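Local structure of sulfonate ABC transporter, periplasmic sulfonate-binding protein SsuA (Methylobacillus flagellatus, 3UIF) at residues A[76-80]-A[281-286]; A[95-100]-A[196-201]; A[130-134]-A[170-174]; A[267-273]-A[322-326]. The protein probably binds sulfonates or related sulfur compounds in the periplasm and delivers them to an ABC transporter for uptake. All coordinates share one frame; numbering follows the deposited sequence.

Contact 1: A[76-80]-A[281-286]; sequences DLPPI and HYRKAV
His281 NE2 donates to Asp76 OD1 over 2.5 Å, a His-carboxylate hydrogen bond that ties the turn after strand 71-75 to helix 276-291 in what its family suggests is a type 2 periplasmic binding-protein fold. The bond is bent (143° at the hydrogen) and meets the syn side of the carboxylate from somewhat out of its plane; the two flat groups lie within 15° of coplanar. On the far side of the imidazole, ND1 is hydrogen-bonded to Asp197 O, so a partner at each nitrogen fixes the rotation of the ring. With CG anti to the backbone N (chi1 171°), the imidazole is carried across to Asp76. Tyr282 flanks the carboxylate: Asp76 OD1 lies over one face of the phenol ring, while Asp76 CB is 3.3 Å from Tyr282 OH. Four residues on in each segment the contact becomes apolar. Ile80 CD1 rests 3.8 Å from Ala285 CB, beside the polar pair. Met304 and Val301 of helix 301-304 close over this end, the first touching Ile80, the second Tyr282 and Val286. Val286 CG2, at 4.0 Å from Ile80 CG1 and the same distance from Ile80 CG2, fits against the fork of the isoleucine.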
loop_
_atom_site.group_PDB
_atom_site.type_symbol
_atom_site.label_atom_id
_atom_site.label_comp_id
_atom_site.label_asym_id
_atom_site.label_seq_id
_atom_site.Cartn_x
_atom_site.Cartn_y
_atom_site.Cartn_z
ATOM N N ASP A 76 1.161 -3.445 3.992
ATOM C CA ASP A 76 1.709 -3.647 5.334
ATOM C C ASP A 76 0.738 -4.310 6.296
ATOM O O ASP A 76 1.147 -4.818 7.342
ATOM C CB ASP A 76 2.167 -2.327 5.950
ATOM C CG ASP A 76 1.085 -1.244 5.907
ATOM O OD1 ASP A 76 1.277 -0.211 6.589
ATOM O OD2 ASP A 76 0.053 -1.404 5.188
ATOM N N LEU A 77 -0.547 -4.301 5.977
ATOM C CA LEU A 77 -1.480 -4.857 6.952
ATOM C C LEU A 77 -1.297 -6.382 7.186
ATOM O O LEU A 77 -1.047 -6.792 8.326
ATOM C CB LEU A 77 -2.931 -4.447 6.676
ATOM C CG LEU A 77 -3.848 -4.642 7.900
ATOM C CD1 LEU A 77 -3.351 -3.903 9.143
ATOM C CD2 LEU A 77 -5.284 -4.266 7.576
ATOM N N PRO A 78 -1.382 -7.214 6.119
ATOM C CA PRO A 78 -1.128 -8.651 6.351
ATOM C C PRO A 78 0.168 -9.017 7.115
ATOM O O PRO A 78 0.076 -9.725 8.122
ATOM C CB PRO A 78 -1.184 -9.251 4.942
ATOM C CG PRO A 78 -2.181 -8.380 4.243
ATOM C CD PRO A 78 -1.909 -6.981 4.754
ATOM N N PRO A 79 1.351 -8.534 6.666
ATOM C CA PRO A 79 2.597 -8.887 7.356
ATOM C C PRO A 79 2.638 -8.431 8.812
ATOM O O PRO A 79 3.215 -9.116 9.653
ATOM C CB PRO A 79 3.682 -8.189 6.539
ATOM C CG PRO A 79 3.001 -7.178 5.698
ATOM C CD PRO A 79 1.581 -7.621 5.529
ATOM N N ILE A 80 2.028 -7.295 9.116
ATOM C CA ILE A 80 1.778 -6.906 10.510
ATOM C C ILE A 80 1.000 -7.984 11.282
ATOM O O ILE A 80 1.376 -8.342 12.396
ATOM C CB ILE A 80 1.058 -5.532 10.611
ATOM C CG1 ILE A 80 2.027 -4.381 10.279
ATOM C CG2 ILE A 80 0.418 -5.332 11.984
ATOM C CD1 ILE A 80 1.359 -3.064 9.972
ATOM N N HIS A 281 4.353 5.700 10.544
ATOM C CA HIS A 281 3.275 4.935 9.949
ATOM C C HIS A 281 3.251 3.520 10.488
ATOM O O HIS A 281 2.188 3.001 10.817
ATOM C CB HIS A 281 3.399 4.950 8.425
ATOM C CG HIS A 281 2.445 4.014 7.734
ATOM N ND1 HIS A 281 1.143 4.323 7.528
ATOM C CD2 HIS A 281 2.627 2.718 7.240
ATOM C CE1 HIS A 281 0.527 3.285 6.909
ATOM N NE2 HIS A 281 1.435 2.305 6.738
ATOM N N TYR A 282 4.414 2.879 10.592
ATOM C CA TYR A 282 4.484 1.499 11.090
ATOM C C TYR A 282 4.173 1.333 12.584
ATOM O O TYR A 282 3.414 0.434 12.965
ATOM C CB TYR A 282 5.800 0.841 10.690
ATOM C CG TYR A 282 5.698 0.298 9.294
ATOM C CD1 TYR A 282 5.230 -1.001 9.075
ATOM C CD2 TYR A 282 6.027 1.088 8.181
ATOM C CE1 TYR A 282 5.106 -1.505 7.793
ATOM C CE2 TYR A 282 5.898 0.591 6.893
ATOM C CZ TYR A 282 5.431 -0.705 6.706
ATOM O OH TYR A 282 5.293 -1.236 5.447
ATOM N N ARG A 283 4.738 2.211 13.404
ATOM C CA ARG A 283 4.335 2.353 14.794
ATOM C C ARG A 283 2.808 2.542 14.896
ATOM O O ARG A 283 2.143 1.868 15.679
ATOM C CB ARG A 283 5.078 3.526 15.468
ATOM C CG ARG A 283 4.618 3.782 16.905
ATOM C CD ARG A 283 5.175 5.063 17.552
ATOM N NE ARG A 283 4.500 6.312 17.133
ATOM C CZ ARG A 283 3.317 6.740 17.585
ATOM N NH1 ARG A 283 2.817 7.890 17.146
ATOM N NH2 ARG A 283 2.626 6.027 18.475
ATOM N N LYS A 284 2.253 3.450 14.098
ATOM C CA LYS A 284 0.826 3.743 14.182
ATOM C C LYS A 284 -0.014 2.543 13.742
ATOM O O LYS A 284 -0.971 2.152 14.432
ATOM C CB LYS A 284 0.480 4.975 13.360
ATOM C CG LYS A 284 0.746 6.282 14.071
ATOM C CD LYS A 284 0.269 7.449 13.226
ATOM C CE LYS A 284 0.285 8.754 14.012
ATOM N NZ LYS A 284 -0.472 9.822 13.288
ATOM N N ALA A 285 0.374 1.959 12.605
ATOM C CA ALA A 285 -0.316 0.823 12.027
ATOM C C ALA A 285 -0.321 -0.394 12.942
ATOM O O ALA A 285 -1.318 -1.109 13.002
ATOM C CB ALA A 285 0.271 0.467 10.669
ATOM N N VAL A 286 0.774 -0.642 13.655
ATOM C CA VAL A 286 0.816 -1.802 14.551
ATOM C C VAL A 286 -0.109 -1.591 15.749
ATOM O O VAL A 286 -0.757 -2.535 16.200
ATOM C CB VAL A 286 2.253 -2.184 14.961
ATOM C CG1 VAL A 286 2.255 -3.198 16.090
ATOM C CG2 VAL A 286 2.990 -2.758 13.762
#

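Contact 2: A[95-100]-A[196-201]; sequences WGTTSN and VDWKLM
Leu200 is clasped through its backbone by the run from Thr97 to Ser99, which kinks at Thr98. Thr98 N donates to Leu200 O over 2.7 Å, coming from above the carbonyl plane (37° out of it), while Leu200 N gives a nearly straight bond to Ser99 O at 3.2 Å. Thr97 CA adds a C-H...O contact to the same Leu200 O at 3.2 Å. Among polar side chains, Lys199 NZ makes a weak bond to Asn100 OD1; its stronger partner is Asp262, in a salt bridge, and Asn100 OD1 is also hydrogen-bonded to Thr191. The lysine chain runs extended through chi3 and bends at chi4 (-103°), which turns NZ to both partners. The apolar contacts run alongside. Thr97 CG2 touches Lys199 CB at 3.6 Å and CE of the selenomethionine Met201 at 3.8 Å. Thr98 CG2 reaches Leu200 CB (3.5 Å), and Ser99 CB meets Leu200 CD2. Trp95 O and Thr97 O bind a glycerol, probably from the crystallisation liquor. Both segments link a strand of one sheet to a strand of the other, 89-94 to 102-106 and 185-190 to 202-207: the paired interdomain crossovers, or hinge, characteristic of type 2 periplasmic binding proteins.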
loop_
_atom_site.group_PDB
_atom_site.type_symbol
_atom_site.label_atom_id
_atom_site.label_comp_id
_atom_site.label_asym_id
_atom_site.label_seq_id
_atom_site.Cartn_x
_atom_site.Cartn_y
_atom_site.Cartn_z
ATOM N N TRP A 95 7.685 0.235 -0.960
ATOM C CA TRP A 95 7.280 0.610 -2.305
ATOM C C TRP A 95 6.793 2.047 -2.420
ATOM O O TRP A 95 6.360 2.492 -3.485
ATOM C CB TRP A 95 6.274 -0.392 -2.867
ATOM C CG TRP A 95 4.913 -0.449 -2.191
ATOM C CD1 TRP A 95 4.322 0.505 -1.358
ATOM C CD2 TRP A 95 3.908 -1.515 -2.312
ATOM N NE1 TRP A 95 3.075 0.106 -0.963
ATOM C CE2 TRP A 95 2.753 -1.084 -1.504
ATOM C CE3 TRP A 95 3.842 -2.736 -2.993
ATOM C CZ2 TRP A 95 1.601 -1.865 -1.380
ATOM C CZ3 TRP A 95 2.673 -3.507 -2.867
ATOM C CH2 TRP A 95 1.580 -3.075 -2.077
ATOM N N GLY A 96 6.870 2.783 -1.319
ATOM C CA GLY A 96 6.407 4.148 -1.278
ATOM C C GLY A 96 5.022 4.247 -0.675
ATOM O O GLY A 96 4.667 3.506 0.267
ATOM N N THR A 97 4.225 5.163 -1.199
ATOM C CA THR A 97 2.901 5.327 -0.660
ATOM C C THR A 97 1.924 4.898 -1.698
ATOM O O THR A 97 1.868 5.434 -2.805
ATOM C CB THR A 97 2.611 6.751 -0.163
ATOM O OG1 THR A 97 3.193 7.697 -1.066
ATOM C CG2 THR A 97 3.187 6.953 1.236
ATOM N N THR A 98 1.148 3.894 -1.342
ATOM C CA THR A 98 0.346 3.258 -2.344
ATOM C C THR A 98 -0.976 4.007 -2.639
ATOM O O THR A 98 -1.325 4.178 -3.808
ATOM C CB THR A 98 0.277 1.722 -2.109
ATOM O OG1 THR A 98 -0.302 1.077 -3.247
ATOM C CG2 THR A 98 -0.459 1.349 -0.850
ATOM N N SER A 99 -1.657 4.521 -1.600
ATOM C CA SER A 99 -2.971 5.149 -1.785
ATOM C C SER A 99 -3.292 6.301 -0.841
ATOM O O SER A 99 -2.967 6.252 0.355
ATOM C CB SER A 99 -4.077 4.103 -1.590
ATOM O OG SER A 99 -3.643 2.812 -1.978
ATOM N N ASN A 100 -3.975 7.315 -1.363
ATOM C CA ASN A 100 -4.662 8.267 -0.509
ATOM C C ASN A 100 -6.003 7.685 -0.034
ATOM O O ASN A 100 -6.481 6.661 -0.554
ATOM C CB ASN A 100 -4.888 9.608 -1.232
ATOM C CG ASN A 100 -3.593 10.354 -1.508
ATOM O OD1 ASN A 100 -2.916 10.837 -0.588
ATOM N ND2 ASN A 100 -3.243 10.460 -2.787
ATOM N N VAL A 196 2.311 12.584 5.612
ATOM C CA VAL A 196 2.716 11.488 4.736
ATOM C C VAL A 196 2.389 10.092 5.291
ATOM O O VAL A 196 2.047 9.206 4.524
ATOM C CB VAL A 196 4.220 11.589 4.380
ATOM C CG1 VAL A 196 4.661 10.397 3.545
ATOM C CG2 VAL A 196 4.498 12.884 3.629
ATOM N N ASP A 197 2.495 9.906 6.609
ATOM C CA ASP A 197 2.235 8.604 7.248
ATOM C C ASP A 197 0.774 8.120 7.257
ATOM O O ASP A 197 0.523 6.963 7.558
ATOM C CB ASP A 197 2.808 8.555 8.673
ATOM C CG ASP A 197 2.335 9.692 9.531
ATOM O OD1 ASP A 197 1.630 9.462 10.548
ATOM O OD2 ASP A 197 2.671 10.841 9.181
ATOM N N TRP A 198 -0.173 8.994 6.933
ATOM C CA TRP A 198 -1.583 8.596 6.847
ATOM C C TRP A 198 -1.884 7.858 5.576
ATOM O O TRP A 198 -2.948 7.254 5.436
ATOM C CB TRP A 198 -2.492 9.801 6.921
ATOM C CG TRP A 198 -2.426 10.576 8.209
ATOM C CD1 TRP A 198 -1.343 10.725 9.068
ATOM C CD2 TRP A 198 -3.492 11.393 8.795
ATOM N NE1 TRP A 198 -1.665 11.538 10.123
ATOM C CE2 TRP A 198 -2.935 11.976 10.018
ATOM C CE3 TRP A 198 -4.813 11.683 8.445
ATOM C CZ2 TRP A 198 -3.677 12.802 10.834
ATOM C CZ3 TRP A 198 -5.547 12.535 9.280
ATOM C CH2 TRP A 198 -4.991 13.075 10.444
ATOM N N LYS A 199 -0.955 7.912 4.633
ATOM C CA LYS A 199 -1.086 7.217 3.375
ATOM C C LYS A 199 -0.766 5.740 3.555
ATOM O O LYS A 199 -0.031 5.368 4.471
ATOM C CB LYS A 199 -0.129 7.828 2.368
ATOM C CG LYS A 199 -0.687 9.017 1.613
ATOM C CD LYS A 199 0.465 9.888 1.125
ATOM C CE LYS A 199 -0.031 11.206 0.564
ATOM N NZ LYS A 199 0.030 11.060 -0.905
ATOM N N LEU A 200 -1.307 4.911 2.673
ATOM C CA LEU A 200 -1.043 3.459 2.703
ATOM C C LEU A 200 0.372 3.100 2.213
ATOM O O LEU A 200 0.924 3.733 1.297
ATOM C CB LEU A 200 -2.110 2.693 1.902
ATOM C CG LEU A 200 -3.425 2.418 2.645
ATOM C CD1 LEU A 200 -3.773 3.525 3.637
ATOM C CD2 LEU A 200 -4.579 2.188 1.699
HETATM N N MSE A 201 0.954 2.085 2.843
HETATM C CA MSE A 201 2.340 1.690 2.557
HETATM C C MSE A 201 2.481 0.192 2.285
HETATM O O MSE A 201 1.491 -0.505 2.047
HETATM C CB MSE A 201 3.213 2.170 3.712
HETATM C CG MSE A 201 3.159 3.691 3.839
HETATM SE SE MSE A 201 4.771 4.349 4.766
HETATM C CE MSE A 201 4.363 6.276 4.825
#

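Contact 3: A[130-134]-A[170-174]; sequences WELAF and FFSLF
Phe171 offers one ring face to Phe134 and its edge to the backbone of Trp130. Over that face come the CD1 edge of Phe134, in an edge-to-face pair with centroids 5.0 Å apart and planes at 62°, and Phe134 CB, a CH-pi contact 3.9 Å from the Phe171 centroid. Phe134 CG is anti to its own backbone N (chi1 -176°), which swings the ring beyond CB and lets both parts of the side chain share one face. At the edge, near the ring plane, Trp130 O is 3.3 Å from Phe171 CE2; this oxygen also accepts the helical bond from Phe134 N. The indole of Trp130 is covered on one face by Leu173, whose CG lies 4.3 Å from the centroid of the six-membered ring, offset toward the rim, with CD2 at 3.7 Å from Trp130 CE3. A water bridges the two segments through polar atoms, accepting from Trp130 NE1 at 2.9 Å and donating to Phe171 O at 2.7 Å. A sulfate ion beside Trp130 probably comes from the crystallisation liquor, but an anion here is consistent with a pocket for sulfonate-like groups. Helix 130-140, which follows strand 121-124, lies across neighbouring strand 169-172, their local axes at 127°. Leu124 and Ser101 complete the surroundings, Leu124 touching Trp130 and Phe134, and Ser101 touching Trp130, Phe171 and Leu173. The contact is therefore held by aromatic and aliphatic packing, with one water joining the indole N-H to the strand.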
loop_
_atom_site.group_PDB
_atom_site.type_symbol
_atom_site.label_atom_id
_atom_site.label_comp_id
_atom_site.label_asym_id
_atom_site.label_seq_id
_atom_site.Cartn_x
_atom_site.Cartn_y
_atom_site.Cartn_z
ATOM N N TRP A 130 -7.154 1.528 5.166
ATOM C CA TRP A 130 -7.610 2.910 5.206
ATOM C C TRP A 130 -8.401 3.274 6.435
ATOM O O TRP A 130 -8.699 4.455 6.652
ATOM C CB TRP A 130 -8.352 3.305 3.939
ATOM C CG TRP A 130 -9.451 2.378 3.526
ATOM C CD1 TRP A 130 -10.806 2.499 3.792
ATOM C CD2 TRP A 130 -9.326 1.169 2.712
ATOM N NE1 TRP A 130 -11.511 1.474 3.220
ATOM C CE2 TRP A 130 -10.684 0.640 2.557
ATOM C CE3 TRP A 130 -8.264 0.493 2.116
ATOM C CZ2 TRP A 130 -10.942 -0.520 1.837
ATOM C CZ3 TRP A 130 -8.540 -0.673 1.386
ATOM C CH2 TRP A 130 -9.842 -1.171 1.259
ATOM N N GLU A 131 -8.745 2.279 7.251
ATOM C CA GLU A 131 -9.428 2.538 8.524
ATOM C C GLU A 131 -8.509 3.316 9.468
ATOM O O GLU A 131 -8.965 4.130 10.267
ATOM C CB GLU A 131 -9.906 1.243 9.182
ATOM C CG GLU A 131 -10.782 1.493 10.408
ATOM C CD GLU A 131 -11.260 0.226 11.107
ATOM O OE1 GLU A 131 -10.476 -0.743 11.249
ATOM O OE2 GLU A 131 -12.437 0.207 11.531
ATOM N N LEU A 132 -7.209 3.072 9.343
ATOM C CA LEU A 132 -6.200 3.801 10.102
ATOM C C LEU A 132 -6.233 5.305 9.795
ATOM O O LEU A 132 -6.239 6.129 10.707
ATOM C CB LEU A 132 -4.815 3.206 9.842
ATOM C CG LEU A 132 -3.636 3.967 10.433
ATOM C CD1 LEU A 132 -3.725 4.091 11.956
ATOM C CD2 LEU A 132 -2.335 3.311 10.002
ATOM N N ALA A 133 -6.272 5.646 8.510
ATOM C CA ALA A 133 -6.421 7.036 8.089
ATOM C C ALA A 133 -7.706 7.651 8.636
ATOM O O ALA A 133 -7.725 8.812 9.039
ATOM C CB ALA A 133 -6.374 7.154 6.576
ATOM N N PHE A 134 -8.777 6.870 8.656
ATOM C CA PHE A 134 -10.033 7.354 9.179
ATOM C C PHE A 134 -9.885 7.642 10.675
ATOM O O PHE A 134 -10.262 8.724 11.162
ATOM C CB PHE A 134 -11.145 6.346 8.913
ATOM C CG PHE A 134 -12.507 6.818 9.356
ATOM C CD1 PHE A 134 -13.188 7.811 8.643
ATOM C CD2 PHE A 134 -13.114 6.270 10.486
ATOM C CE1 PHE A 134 -14.443 8.233 9.036
ATOM C CE2 PHE A 134 -14.375 6.695 10.887
ATOM C CZ PHE A 134 -15.038 7.678 10.161
ATOM N N PHE A 170 -18.919 8.370 3.084
ATOM C CA PHE A 170 -18.287 7.151 2.600
ATOM C C PHE A 170 -16.785 7.347 2.642
ATOM O O PHE A 170 -16.256 8.272 2.047
ATOM C CB PHE A 170 -18.802 6.841 1.177
ATOM C CG PHE A 170 -18.113 5.691 0.481
ATOM C CD1 PHE A 170 -18.013 4.439 1.078
ATOM C CD2 PHE A 170 -17.604 5.853 -0.804
ATOM C CE1 PHE A 170 -17.401 3.380 0.414
ATOM C CE2 PHE A 170 -16.995 4.795 -1.471
ATOM C CZ PHE A 170 -16.900 3.556 -0.865
ATOM N N PHE A 171 -16.097 6.476 3.358
ATOM C CA PHE A 171 -14.651 6.579 3.444
ATOM C C PHE A 171 -13.974 5.480 2.634
ATOM O O PHE A 171 -14.199 4.291 2.885
ATOM C CB PHE A 171 -14.193 6.550 4.898
ATOM C CG PHE A 171 -12.855 7.191 5.111
ATOM C CD1 PHE A 171 -12.745 8.576 5.206
ATOM C CD2 PHE A 171 -11.694 6.411 5.189
ATOM C CE1 PHE A 171 -11.506 9.170 5.385
ATOM C CE2 PHE A 171 -10.455 7.002 5.377
ATOM C CZ PHE A 171 -10.359 8.382 5.475
ATOM N N SER A 172 -13.155 5.874 1.661
ATOM C CA SER A 172 -12.545 4.909 0.738
ATOM C C SER A 172 -11.300 5.453 0.042
ATOM O O SER A 172 -10.804 6.526 0.384
ATOM C CB SER A 172 -13.576 4.475 -0.317
ATOM O OG SER A 172 -13.236 3.216 -0.892
ATOM N N LEU A 173 -10.811 4.706 -0.944
ATOM C CA LEU A 173 -9.646 5.103 -1.730
ATOM C C LEU A 173 -10.099 5.790 -3.008
ATOM O O LEU A 173 -11.223 6.265 -3.085
ATOM C CB LEU A 173 -8.795 3.884 -2.063
ATOM C CG LEU A 173 -8.421 2.930 -0.916
ATOM C CD1 LEU A 173 -7.476 1.854 -1.440
ATOM C CD2 LEU A 173 -7.801 3.655 0.268
ATOM N N PHE A 174 -9.231 5.814 -4.015
ATOM C CA PHE A 174 -9.476 6.552 -5.271
ATOM C C PHE A 174 -10.734 6.141 -6.044
ATOM O O PHE A 174 -11.169 6.855 -6.947
ATOM C CB PHE A 174 -8.228 6.538 -6.175
ATOM C CG PHE A 174 -7.930 5.194 -6.807
ATOM C CD1 PHE A 174 -7.953 4.010 -6.056
ATOM C CD2 PHE A 174 -7.604 5.112 -8.149
ATOM C CE1 PHE A 174 -7.680 2.782 -6.644
ATOM C CE2 PHE A 174 -7.319 3.890 -8.745
ATOM C CZ PHE A 174 -7.361 2.724 -8.000
HETATM O O HOH W 1 -14.375 1.593 2.602
#

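Contact 4: A[267-273]-A[322-326]; sequences RQRWSPL and FWTPN
Trp323 forms the apolar centre, its indole laid flat on Ser271 CA and the Pro272 ring. Pro272 CD sits over the six-membered ring, 3.5 Å from its centroid, and Ser271 CA over the five-membered ring at 3.6 Å; Phe322 CD1 covers the opposite face. Leu273 CD1 closes the side, 3.8 Å from Trp323 CB, and Val229 and Leu314 of two further helices also touch the indole. At its rim Trp323 NE1 donates, in the ring plane, to Arg267 O at 2.8 Å. Trp270 N reaches that oxygen from the other face of its carbonyl. Outward again, the Arg267 guanidinium stacks on Phe322, centres 3.8 Å apart and planes at 2°, a cation-pi pair; a bend at chi3 (-70°) folds it over the ring. Its NH1 bonds to Phe322 O at 2.9 Å, on a lone pair. Gln268 grips the backbone of Thr324 at both ends: OE1 accepts from Thr324 N (3.2 Å) and NE2 donates to Thr324 O (3.0 Å), so the amide acts like a neighbouring peptide. The arrangement is that of a C-terminal tail docked on a 3-10 turn that runs into an ST turn, where Ser271 OG accepts from Leu273 N.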
loop_
_atom_site.group_PDB
_atom_site.type_symbol
_atom_site.label_atom_id
_atom_site.label_comp_id
_atom_site.label_asym_id
_atom_site.label_seq_id
_atom_site.Cartn_x
_atom_site.Cartn_y
_atom_site.Cartn_z
ATOM N N ARG A 267 7.599 11.260 -7.920
ATOM C CA ARG A 267 8.798 10.563 -7.506
ATOM C C ARG A 267 8.746 10.127 -6.046
ATOM O O ARG A 267 9.078 8.991 -5.709
ATOM C CB ARG A 267 10.017 11.444 -7.743
ATOM C CG ARG A 267 11.344 10.702 -7.612
ATOM C CD ARG A 267 12.519 11.658 -7.487
ATOM N NE ARG A 267 12.764 12.368 -8.735
ATOM C CZ ARG A 267 13.875 13.060 -9.002
ATOM N NH1 ARG A 267 14.853 13.126 -8.098
ATOM N NH2 ARG A 267 14.012 13.684 -10.175
ATOM N N GLN A 268 8.332 11.034 -5.179
ATOM C CA GLN A 268 8.243 10.741 -3.752
ATOM C C GLN A 268 7.239 9.626 -3.401
ATOM O O GLN A 268 7.410 8.921 -2.402
ATOM C CB GLN A 268 7.961 12.022 -2.961
ATOM C CG GLN A 268 9.121 13.002 -2.919
ATOM C CD GLN A 268 10.332 12.449 -2.176
ATOM O OE1 GLN A 268 11.384 12.178 -2.779
ATOM N NE2 GLN A 268 10.191 12.266 -0.868
ATOM N N ARG A 269 6.223 9.439 -4.237
ATOM C CA ARG A 269 5.266 8.357 -4.044
ATOM C C ARG A 269 5.917 6.971 -4.124
ATOM O O ARG A 269 5.349 5.985 -3.651
ATOM C CB ARG A 269 4.106 8.466 -5.040
ATOM C CG ARG A 269 3.184 9.665 -4.826
ATOM C CD ARG A 269 2.347 9.596 -3.556
ATOM N NE ARG A 269 1.442 8.451 -3.568
ATOM C CZ ARG A 269 0.205 8.446 -4.074
ATOM N NH1 ARG A 269 -0.322 9.536 -4.625
ATOM N NH2 ARG A 269 -0.516 7.340 -4.016
ATOM N N TRP A 270 7.108 6.916 -4.709
ATOM C CA TRP A 270 7.803 5.677 -4.967
ATOM C C TRP A 270 8.970 5.486 -4.038
ATOM O O TRP A 270 9.733 4.539 -4.181
ATOM C CB TRP A 270 8.267 5.663 -6.425
ATOM C CG TRP A 270 7.131 5.512 -7.419
ATOM C CD1 TRP A 270 6.418 6.524 -8.061
ATOM C CD2 TRP A 270 6.528 4.266 -7.901
ATOM N NE1 TRP A 270 5.453 6.011 -8.878
ATOM C CE2 TRP A 270 5.454 4.666 -8.834
ATOM C CE3 TRP A 270 6.754 2.904 -7.668
ATOM C CZ2 TRP A 270 4.658 3.723 -9.495
ATOM C CZ3 TRP A 270 5.947 1.975 -8.342
ATOM C CH2 TRP A 270 4.928 2.375 -9.235
ATOM N N SER A 271 9.113 6.380 -3.063
ATOM C CA SER A 271 10.278 6.405 -2.189
ATOM C C SER A 271 10.466 5.121 -1.380
ATOM O O SER A 271 9.528 4.608 -0.788
ATOM C CB SER A 271 10.225 7.622 -1.266
ATOM O OG SER A 271 11.288 7.602 -0.335
ATOM N N PRO A 272 11.692 4.593 -1.367
ATOM C CA PRO A 272 12.027 3.399 -0.595
ATOM C C PRO A 272 12.699 3.726 0.733
ATOM O O PRO A 272 13.165 2.836 1.439
ATOM C CB PRO A 272 13.011 2.685 -1.513
ATOM C CG PRO A 272 13.720 3.812 -2.211
ATOM C CD PRO A 272 12.719 4.909 -2.377
ATOM N N LEU A 273 12.755 5.010 1.064
ATOM C CA LEU A 273 13.436 5.464 2.270
ATOM C C LEU A 273 12.743 5.015 3.547
ATOM O O LEU A 273 11.508 5.028 3.645
ATOM C CB LEU A 273 13.583 6.991 2.248
ATOM C CG LEU A 273 14.400 7.531 1.069
ATOM C CD1 LEU A 273 14.618 9.022 1.217
ATOM C CD2 LEU A 273 15.742 6.808 0.938
ATOM N N PHE A 322 18.354 10.871 -4.828
ATOM C CA PHE A 322 17.248 10.869 -5.781
ATOM C C PHE A 322 15.882 11.026 -5.068
ATOM O O PHE A 322 14.994 11.705 -5.580
ATOM C CB PHE A 322 17.327 9.612 -6.679
ATOM C CG PHE A 322 16.232 9.531 -7.703
ATOM C CD1 PHE A 322 15.066 8.783 -7.445
ATOM C CD2 PHE A 322 16.340 10.220 -8.908
ATOM C CE1 PHE A 322 14.047 8.727 -8.379
ATOM C CE2 PHE A 322 15.325 10.163 -9.844
ATOM C CZ PHE A 322 14.178 9.419 -9.583
ATOM N N TRP A 323 15.739 10.404 -3.891
ATOM C CA TRP A 323 14.616 10.634 -2.975
ATOM C C TRP A 323 15.031 11.494 -1.797
ATOM O O TRP A 323 16.225 11.629 -1.517
ATOM C CB TRP A 323 14.057 9.299 -2.501
ATOM C CG TRP A 323 13.284 8.567 -3.577
ATOM C CD1 TRP A 323 12.003 8.850 -4.030
ATOM C CD2 TRP A 323 13.733 7.437 -4.396
ATOM N NE1 TRP A 323 11.633 7.993 -5.027
ATOM C CE2 TRP A 323 12.624 7.122 -5.299
ATOM C CE3 TRP A 323 14.903 6.679 -4.471
ATOM C CZ2 TRP A 323 12.695 6.079 -6.218
ATOM C CZ3 TRP A 323 14.964 5.637 -5.398
ATOM C CH2 TRP A 323 13.889 5.343 -6.249
ATOM N N THR A 324 14.066 12.107 -1.107
ATOM C CA THR A 324 14.358 12.912 0.097
ATOM C C THR A 324 13.592 12.360 1.293
ATOM O O THR A 324 12.423 12.066 1.150
ATOM C CB THR A 324 13.959 14.399 -0.062
ATOM O OG1 THR A 324 12.528 14.518 -0.170
ATOM C CG2 THR A 324 14.626 15.049 -1.270
ATOM N N PRO A 325 14.235 12.232 2.479
ATOM C CA PRO A 325 13.539 11.695 3.650
ATOM C C PRO A 325 12.490 12.672 4.189
ATOM O O PRO A 325 12.728 13.873 4.176
ATOM C CB PRO A 325 14.671 11.504 4.670
ATOM C CG PRO A 325 15.693 12.510 4.306
ATOM C CD PRO A 325 15.612 12.671 2.817
ATOM N N ASN A 326 11.333 12.163 4.627
ATOM C CA ASN A 326 10.298 13.001 5.252
ATOM C C ASN A 326 10.465 13.009 6.767
ATOM O O ASN A 326 10.816 11.986 7.366
ATOM C CB ASN A 326 8.889 12.494 4.938
ATOM C CG ASN A 326 8.642 12.271 3.455
ATOM O OD1 ASN A 326 8.761 13.179 2.639
ATOM N ND2 ASN A 326 8.241 11.055 3.107
#

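How the contacts relate
From the N terminus, segments 76-80, 95-100 and 130-134 open contacts 1, 2 and 3 in turn. Contact 3 closes first, at 170-174, within the second lobe; contact 2 encloses it and closes at 196-201, where the chain returns to the first sheet. Contact 4 opens at 267-273 before contact 1 closes at 281-286, so these two cross, while the loop of contact 1 encloses both 2 and 3; the tail at 322-326 completes contact 4. The crossovers of contact 2 are the meeting point: Lys199 O packs on His281 CE1 of contact 1, Thr97 N is probably hydrogen-bonded to Arg269 O of contact 4, and Leu200 packs on Leu173 of contact 3. Contacts 3 and 4 do not touch.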